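Local atomic coordinates of septation protein imp2 (PDB entry 5C1F), a protein that is required for normal septation in fission yeast, taking part in medial-ring disassembly, and binds membrane phospholipids, its F-BAR domain being the part present here. Residues E48-Y51 / A52-A56; A86-H89 / L90-Q94; L136-A139 / Q140-H144; Y143-L146 / C147-V150. All blocks are in the same frame, centred on the assembly; numbering follows the deposited sequence.

Interaction 1: E48-Y51 / A52-A56; sequences EEDY and AKRMA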
# COMPACT_ATOMS: atom_id res chain seq x y z
N GLU A 48 1.81 -1.90 5.60
CA GLU A 48 2.32 -0.72 4.91
C GLU A 48 3.77 -0.91 4.47
O GLU A 48 4.16 -0.50 3.38
CB GLU A 48 2.21 0.51 5.81
CG GLU A 48 2.42 1.83 5.07
CD GLU A 48 1.23 2.20 4.19
OE1 GLU A 48 0.21 1.48 4.23
OE2 GLU A 48 1.32 3.22 3.47
N GLU A 49 4.56 -1.55 5.32
CA GLU A 49 5.97 -1.77 5.04
C GLU A 49 6.15 -2.69 3.83
O GLU A 49 6.91 -2.38 2.92
CB GLU A 49 6.68 -2.36 6.26
CG GLU A 49 8.19 -2.52 6.09
CD GLU A 49 8.86 -3.09 7.33
OE1 GLU A 49 8.16 -3.32 8.34
OE2 GLU A 49 10.09 -3.30 7.30
N ASP A 50 5.44 -3.81 3.85
CA ASP A 50 5.47 -4.77 2.75
C ASP A 50 5.08 -4.11 1.43
O ASP A 50 5.70 -4.34 0.39
CB ASP A 50 4.55 -5.95 3.05
CG ASP A 50 4.52 -6.98 1.93
OD1 ASP A 50 5.60 -7.31 1.40
OD2 ASP A 50 3.42 -7.46 1.59
N TYR A 51 4.03 -3.30 1.49
CA TYR A 51 3.55 -2.50 0.37
C TYR A 51 4.67 -1.61 -0.16
O TYR A 51 4.97 -1.59 -1.36
CB TYR A 51 2.35 -1.67 0.83
CG TYR A 51 1.58 -0.91 -0.23
CD1 TYR A 51 1.06 -1.55 -1.35
CD2 TYR A 51 1.31 0.44 -0.07
CE1 TYR A 51 0.33 -0.84 -2.30
CE2 TYR A 51 0.59 1.15 -1.01
CZ TYR A 51 0.10 0.51 -2.13
OH TYR A 51 -0.62 1.23 -3.06
N ALA A 52 5.31 -0.88 0.75
CA ALA A 52 6.43 -0.02 0.40
C ALA A 52 7.59 -0.80 -0.22
O ALA A 52 8.15 -0.39 -1.24
CB ALA A 52 6.91 0.73 1.63
N LYS A 53 7.96 -1.92 0.39
CA LYS A 53 9.08 -2.72 -0.10
C LYS A 53 8.84 -3.23 -1.51
O LYS A 53 9.72 -3.14 -2.37
CB LYS A 53 9.35 -3.90 0.83
CG LYS A 53 9.94 -3.53 2.19
CD LYS A 53 10.09 -4.77 3.05
CE LYS A 53 10.76 -4.44 4.38
NZ LYS A 53 10.91 -5.66 5.22
N ARG A 54 7.65 -3.76 -1.75
CA ARG A 54 7.31 -4.29 -3.07
C ARG A 54 7.28 -3.18 -4.12
O ARG A 54 7.72 -3.38 -5.25
CB ARG A 54 5.96 -5.01 -3.03
CG ARG A 54 5.95 -6.28 -2.18
CD ARG A 54 4.70 -7.11 -2.44
NE ARG A 54 4.60 -7.52 -3.83
CZ ARG A 54 3.57 -8.20 -4.34
NH1 ARG A 54 2.55 -8.54 -3.57
NH2 ARG A 54 3.57 -8.54 -5.63
N MET A 55 6.79 -2.00 -3.73
CA MET A 55 6.71 -0.88 -4.65
C MET A 55 8.10 -0.38 -5.03
O MET A 55 8.34 0.02 -6.17
CB MET A 55 5.89 0.26 -4.05
CG MET A 55 5.49 1.32 -5.05
SD MET A 55 4.39 2.55 -4.34
CE MET A 55 3.04 1.51 -3.79
N ALA A 56 9.03 -0.43 -4.07
CA ALA A 56 10.42 -0.06 -4.32
C ALA A 56 11.06 -1.05 -5.29
O ALA A 56 11.73 -0.64 -6.24
CB ALA A 56 11.20 -0.01 -3.02
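Tyr51 and Met55, one turn apart on helix 18-59 of the F-BAR domain, pair as a Met-aromatic contact whose near end is a CH-pi interaction. Met55 CE rests over one face of the Tyr51 ring, 3.8 Å from the ring centroid and displaced toward CZ, while SD stands farther above the same face. The bend in the last torsion of Met55 (chi3 -58°) is what brings the methyl over the ring. Across the dimer interface, Tyr51 OH is hydrogen-bonded to Glu48 of the second subunit, and Tyr51 of that subunit stacks on this ring.

Among the charged groups, Glu49 and Lys53 cross as two extended chains. They form a salt bridge whose hydrogen bond is weak, with Lys53 NZ 3.3 Å from Glu49 OE2, and Lys53 CE is about equally near that oxygen. Glu49 OE1 is taken by Gln97, so with an alanine here both Lys53 and the Gln97 amide would probably lose a partner and be freer to turn. Asp50 and Arg54 run side by side, Asp50 OD1 lying 3.7 Å from the aliphatic CG of Arg54; the guanidinium itself reaches Glu43 and Asp50 of the second subunit.

Four backbone bonds join each residue of 48-51 to the fourth one on. In one of them, Lys53 N meets Glu49 O at 2.8 Å, almost in line with the carbonyl.

Interaction 2: A86-H89 / L90-Q94; sequences AKSH and LQISQ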
# COMPACT_ATOMS: atom_id res chain seq x y z
N ALA A 86 7.03 4.89 -3.20
CA ALA A 86 7.58 3.83 -2.37
C ALA A 86 8.30 4.39 -1.14
O ALA A 86 8.07 3.95 -0.02
CB ALA A 86 8.52 2.95 -3.18
N LYS A 87 9.18 5.36 -1.38
CA LYS A 87 9.94 6.01 -0.31
C LYS A 87 9.02 6.61 0.75
O LYS A 87 9.28 6.51 1.95
CB LYS A 87 10.83 7.12 -0.86
CG LYS A 87 11.83 6.68 -1.91
CD LYS A 87 12.50 7.89 -2.55
CE LYS A 87 13.35 7.49 -3.75
NZ LYS A 87 13.94 8.69 -4.42
N SER A 88 7.95 7.25 0.29
CA SER A 88 6.97 7.85 1.17
C SER A 88 6.28 6.78 2.01
O SER A 88 6.23 6.88 3.24
CB SER A 88 5.94 8.65 0.37
OG SER A 88 4.88 9.12 1.20
N HIS A 89 5.78 5.74 1.35
CA HIS A 89 5.11 4.66 2.05
C HIS A 89 6.04 3.96 3.05
O HIS A 89 5.58 3.50 4.10
CB HIS A 89 4.54 3.65 1.04
CG HIS A 89 3.26 4.10 0.41
ND1 HIS A 89 2.04 4.02 1.05
CD2 HIS A 89 3.00 4.63 -0.81
CE1 HIS A 89 1.09 4.49 0.26
NE2 HIS A 89 1.65 4.86 -0.88
N LEU A 90 7.33 3.88 2.74
CA LEU A 90 8.29 3.29 3.67
C LEU A 90 8.43 4.17 4.91
O LEU A 90 8.46 3.67 6.04
CB LEU A 90 9.65 3.09 3.02
CG LEU A 90 10.69 2.36 3.88
CD1 LEU A 90 10.18 0.97 4.27
CD2 LEU A 90 12.03 2.26 3.18
N GLN A 91 8.51 5.48 4.69
CA GLN A 91 8.57 6.45 5.78
C GLN A 91 7.29 6.39 6.62
O GLN A 91 7.33 6.45 7.85
CB GLN A 91 8.79 7.86 5.22
CG GLN A 91 8.65 9.00 6.24
CD GLN A 91 9.83 9.10 7.19
OE1 GLN A 91 10.08 8.21 7.99
NE2 GLN A 91 10.57 10.21 7.10
N ILE A 92 6.14 6.26 5.96
CA ILE A 92 4.86 6.18 6.65
C ILE A 92 4.77 4.93 7.51
O ILE A 92 4.31 4.98 8.65
CB ILE A 92 3.68 6.21 5.65
CG1 ILE A 92 3.63 7.55 4.93
CG2 ILE A 92 2.36 5.97 6.38
CD1 ILE A 92 3.39 8.73 5.85
N SER A 93 5.24 3.80 6.98
CA SER A 93 5.21 2.55 7.73
C SER A 93 6.10 2.64 8.97
O SER A 93 5.79 2.08 10.01
CB SER A 93 5.64 1.37 6.86
OG SER A 93 7.03 1.40 6.59
N GLN A 94 7.21 3.37 8.84
CA GLN A 94 8.12 3.57 9.97
C GLN A 94 7.47 4.43 11.05
O GLN A 94 7.65 4.18 12.24
CB GLN A 94 9.44 4.20 9.51
CG GLN A 94 10.30 3.27 8.66
CD GLN A 94 11.44 3.99 7.96
OE1 GLN A 94 11.51 5.22 7.96
NE2 GLN A 94 12.34 3.23 7.35
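This is a stretch of helix 69-155, a long helix of the F-BAR domain, in which Ile92 and Ser93 lean back on the carbonyls of Ser88 and His89. Ile92 CG1 lies 3.2 Å from Ser88 O, brought there because it stands beside its own backbone N (chi1 -65°), on the side of the preceding turn. The same carbonyl is the acceptor for Ile92 N, at 2.8 Å and nearly straight on, so one oxygen takes both the N-H and the flank of the side chain. Leu90 behaves more simply: its CB packs 3.5 Å from Ala86 O, which its N-H also bonds, and the rest of the side chain heads off. Leu90 O is gripped twice. Ser93 OG donates to it at 2.7 Å and Gln94 N at 3.1 Å, both from one face of the carbonyl plane. With chi1 at 72°, the Ser93 hydroxyl sits between its own N and carbonyl carbon, where it can turn back to Leu90. Replacing this hydroxyl by the bare methyl of an alanine would remove the OG bond, and Leu90 O is likely to lose one of the two grips described here.

Ser88 and His89 look to other helices. Ser88 OG bonds Asn239. His89 is held at both ring nitrogens, ND1 by Glu48 and NE2 by Asp240, which is consistent with a charged imidazole, and its ring meets Tyr51 edge-to-face. The stretch is thus wedged between helices 18-59 and 162-252, with Ser236 of the latter touching both His89 and Ile92.

Interaction 3: L136-A139 / Q140-H144; sequences LVKA and QDKYH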
# COMPACT_ATOMS: atom_id res chain seq x y z
N LEU A 136 -10.20 -6.25 66.21
CA LEU A 136 -11.38 -5.72 66.88
C LEU A 136 -12.40 -6.82 67.16
O LEU A 136 -12.95 -6.89 68.25
CB LEU A 136 -12.02 -4.62 66.03
CG LEU A 136 -13.33 -4.06 66.58
CD1 LEU A 136 -13.15 -3.58 68.00
CD2 LEU A 136 -13.83 -2.94 65.70
N VAL A 137 -12.63 -7.66 66.16
CA VAL A 137 -13.57 -8.77 66.30
C VAL A 137 -13.08 -9.77 67.35
O VAL A 137 -13.85 -10.23 68.19
CB VAL A 137 -13.79 -9.49 64.95
CG1 VAL A 137 -14.60 -10.76 65.14
CG2 VAL A 137 -14.48 -8.55 63.97
N LYS A 138 -11.79 -10.07 67.31
CA LYS A 138 -11.18 -10.97 68.28
C LYS A 138 -11.29 -10.42 69.71
O LYS A 138 -11.52 -11.17 70.66
CB LYS A 138 -9.71 -11.22 67.93
CG LYS A 138 -9.01 -12.20 68.85
CD LYS A 138 -7.55 -12.38 68.47
CE LYS A 138 -6.84 -13.33 69.42
NZ LYS A 138 -5.41 -13.54 69.04
N ALA A 139 -11.13 -9.10 69.85
CA ALA A 139 -11.20 -8.46 71.16
C ALA A 139 -12.65 -8.33 71.63
O ALA A 139 -12.95 -8.51 72.81
CB ALA A 139 -10.53 -7.10 71.12
N GLN A 140 -13.53 -8.01 70.69
CA GLN A 140 -14.96 -7.91 70.99
C GLN A 140 -15.52 -9.26 71.43
O GLN A 140 -16.35 -9.33 72.34
CB GLN A 140 -15.71 -7.39 69.76
CG GLN A 140 -17.21 -7.25 69.95
CD GLN A 140 -17.92 -6.90 68.65
OE1 GLN A 140 -17.32 -6.90 67.58
NE2 GLN A 140 -19.21 -6.60 68.75
N ASP A 141 -15.07 -10.33 70.78
CA ASP A 141 -15.53 -11.68 71.11
C ASP A 141 -15.09 -12.13 72.49
O ASP A 141 -15.88 -12.71 73.23
CB ASP A 141 -15.03 -12.68 70.06
CG ASP A 141 -15.80 -12.62 68.77
OD1 ASP A 141 -16.98 -12.20 68.79
OD2 ASP A 141 -15.23 -12.99 67.72
N LYS A 142 -13.83 -11.88 72.85
CA LYS A 142 -13.33 -12.24 74.17
C LYS A 142 -14.16 -11.57 75.25
O LYS A 142 -14.60 -12.21 76.21
CB LYS A 142 -11.86 -11.85 74.33
CG LYS A 142 -10.89 -12.76 73.60
CD LYS A 142 -9.45 -12.42 73.95
CE LYS A 142 -8.47 -13.25 73.14
NZ LYS A 142 -7.05 -12.91 73.46
N TYR A 143 -14.38 -10.27 75.08
CA TYR A 143 -15.15 -9.48 76.03
C TYR A 143 -16.62 -9.91 76.05
O TYR A 143 -17.26 -9.90 77.10
CB TYR A 143 -15.03 -8.00 75.68
CG TYR A 143 -15.90 -7.08 76.50
CD1 TYR A 143 -15.67 -6.88 77.85
CD2 TYR A 143 -16.95 -6.39 75.90
CE1 TYR A 143 -16.47 -6.03 78.59
CE2 TYR A 143 -17.75 -5.54 76.63
CZ TYR A 143 -17.51 -5.36 77.98
OH TYR A 143 -18.31 -4.51 78.70
N HIS A 144 -17.13 -10.31 74.89
CA HIS A 144 -18.51 -10.77 74.76
C HIS A 144 -18.76 -12.02 75.60
O HIS A 144 -19.66 -12.04 76.44
CB HIS A 144 -18.84 -11.05 73.29
CG HIS A 144 -20.22 -11.57 73.06
ND1 HIS A 144 -20.47 -12.81 72.50
CD2 HIS A 144 -21.43 -11.03 73.32
CE1 HIS A 144 -21.77 -13.00 72.42
NE2 HIS A 144 -22.39 -11.94 72.91
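Asp141 folds back along its own helix onto Val137, and the two side chains leave the helix in much the same direction. Asp141 CG stands opposite its own carbonyl carbon (chi1 -76°), which lays the carboxylate against the preceding turn. There OD2 is 3.5 Å from the methyl CG1 of Val137 and 3.1 Å from Val137 O. Those two oxygens are both acceptors, so their closeness is likely to cost something electrostatically rather than bond.

A second pair consists of like charges. Lys138 and Lys142 run out fully extended and abreast, their methylenes touching at 4.1 Å between Lys138 CE and Lys142 CE. The ammonium groups stay somewhat farther apart, 4.8 Å from Lys138 NZ to Lys142 NZ, which probably discourages closer packing.

These two turns belong to helix 69-155, toward the far end of the elongated F-BAR domain. Here Leu136 and Gln140 lie against Tyr186 of helix 162-252, while Pro277 and Pro288 of the second subunit pack on Leu136 and Gln140 respectively; Gln140 NE2 also makes a weak hydrogen bond to Tyr282 OH of that subunit.

The backbone bonds are uneven. Gln140 N approaches Leu136 O to 2.7 Å, and Gln140 CB presses on the same oxygen. By contrast, Lys142 N lies 3.3 Å from Lys138 O and comes in from above the carbonyl plane, 35° out of it.

Interaction 4: Y143-L146 / C147-V150; sequences YHYL and CKKV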
# COMPACT_ATOMS: atom_id res chain seq x y z
N TYR A 143 -14.38 -10.27 75.08
CA TYR A 143 -15.15 -9.48 76.03
C TYR A 143 -16.62 -9.91 76.05
O TYR A 143 -17.26 -9.90 77.10
CB TYR A 143 -15.03 -8.00 75.68
CG TYR A 143 -15.90 -7.08 76.50
CD1 TYR A 143 -15.67 -6.88 77.85
CD2 TYR A 143 -16.95 -6.39 75.90
CE1 TYR A 143 -16.47 -6.03 78.59
CE2 TYR A 143 -17.75 -5.54 76.63
CZ TYR A 143 -17.51 -5.36 77.98
OH TYR A 143 -18.31 -4.51 78.70
N HIS A 144 -17.13 -10.31 74.89
CA HIS A 144 -18.51 -10.77 74.76
C HIS A 144 -18.76 -12.02 75.60
O HIS A 144 -19.66 -12.04 76.44
CB HIS A 144 -18.84 -11.05 73.29
CG HIS A 144 -20.22 -11.57 73.06
ND1 HIS A 144 -20.47 -12.81 72.50
CD2 HIS A 144 -21.43 -11.03 73.32
CE1 HIS A 144 -21.77 -13.00 72.42
NE2 HIS A 144 -22.39 -11.94 72.91
N TYR A 145 -17.95 -13.05 75.37
CA TYR A 145 -18.19 -14.34 75.99
C TYR A 145 -17.68 -14.41 77.43
O TYR A 145 -18.01 -15.34 78.16
CB TYR A 145 -17.58 -15.45 75.13
CG TYR A 145 -18.38 -15.71 73.87
CD1 TYR A 145 -18.08 -15.04 72.69
CD2 TYR A 145 -19.46 -16.58 73.87
CE1 TYR A 145 -18.82 -15.26 71.53
CE2 TYR A 145 -20.20 -16.81 72.73
CZ TYR A 145 -19.88 -16.14 71.56
OH TYR A 145 -20.62 -16.35 70.42
N LEU A 146 -16.90 -13.42 77.84
CA LEU A 146 -16.55 -13.29 79.25
C LEU A 146 -17.76 -12.80 80.03
O LEU A 146 -18.06 -13.31 81.11
CB LEU A 146 -15.37 -12.33 79.44
CG LEU A 146 -13.98 -12.96 79.29
CD1 LEU A 146 -12.89 -11.93 79.55
CD2 LEU A 146 -13.82 -14.15 80.23
N CYS A 147 -18.46 -11.81 79.48
CA CYS A 147 -19.70 -11.33 80.08
C CYS A 147 -20.74 -12.43 80.10
O CYS A 147 -21.56 -12.52 81.01
CB CYS A 147 -20.23 -10.11 79.32
SG CYS A 147 -19.14 -8.68 79.34
N LYS A 148 -20.69 -13.29 79.09
CA LYS A 148 -21.64 -14.38 78.95
C LYS A 148 -21.42 -15.44 80.02
O LYS A 148 -22.37 -16.08 80.48
CB LYS A 148 -21.55 -14.98 77.55
CG LYS A 148 -22.87 -15.45 76.99
CD LYS A 148 -22.72 -15.99 75.57
CE LYS A 148 -24.04 -16.53 75.05
NZ LYS A 148 -23.86 -17.25 73.75
N LYS A 149 -20.17 -15.64 80.42
CA LYS A 149 -19.85 -16.60 81.47
C LYS A 149 -20.27 -16.07 82.83
O LYS A 149 -20.75 -16.83 83.67
CB LYS A 149 -18.36 -16.92 81.47
CG LYS A 149 -17.96 -17.96 80.44
CD LYS A 149 -16.45 -18.13 80.39
CE LYS A 149 -15.88 -18.44 81.76
NZ LYS A 149 -14.40 -18.51 81.73
N VAL A 150 -20.08 -14.77 83.05
CA VAL A 150 -20.54 -14.13 84.28
C VAL A 150 -22.04 -14.34 84.45
O VAL A 150 -22.50 -14.74 85.51
CB VAL A 150 -20.23 -12.62 84.28
CG1 VAL A 150 -20.94 -11.94 85.44
CG2 VAL A 150 -18.73 -12.38 84.36
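The Tyr143 ring carries Cys147 SG on one face: the sulfur is 4.0 Å from the ring centroid, 20° off the ring normal, and shifted toward the rim at CE1 and CZ. This Cys sulfur-aromatic contact follows from the cysteine torsion, since SG stands beside its own backbone N (chi1 -62°) and so hangs back toward the preceding turn. Two further flat groups meet next door. The His144 imidazole turns its edge to the Tyr145 ring, with ND1 3.1 Å above that ring's plane near the rim, and Tyr145 CE1 lies in the plane of the imidazole. The Lys148 chain then follows the flank of Tyr145. Its CD is 3.7 Å from Tyr145 CD2, and its NZ reaches 3.8 Å from Tyr145 CE2.

All of this sits on helix 69-155 near the distal end of the F-BAR domain. Tyr143 turns inward to meet the Tyr186 ring and Ser182 and Ser183 of helix 162-252. The second subunit covers the neighbourhood too, its Tyr283 packing on Cys147 and its Tyr282 ring meeting His144.

The helical bonding is somewhat distorted across these residues. Cys147 N reaches Tyr143 O only at 3.3 Å. Lys149 N is forked: it bonds Tyr145 O at 3.1 Å from well above that carbonyl plane, 46° out of it, and makes a weak bond to Leu146 O. That last oxygen also receives Val150 N, at 3.2 Å and in a much straighter line.

How the interactions relate
From the N terminus, interaction 1 comes first, on helix 18-59, and the other three follow on helix 69-155. Each spans about two turns of one helix, its adjoining segments joined by bonds between residues four apart, so none closes a long loop; interactions 1 and 2 follow in series and neither nests nor crosses. Although on different helices, they lie side by side, centres about 8 Å apart, and join the two helices where helix 162-252 also packs. Some 72 Å from interaction 2, centre to centre, lies interaction 3, and interaction 4 continues from it, sharing Tyr143 and His144. Interactions 1, 3 and 4 touch the second subunit, so dimer contacts recur at well-separated points.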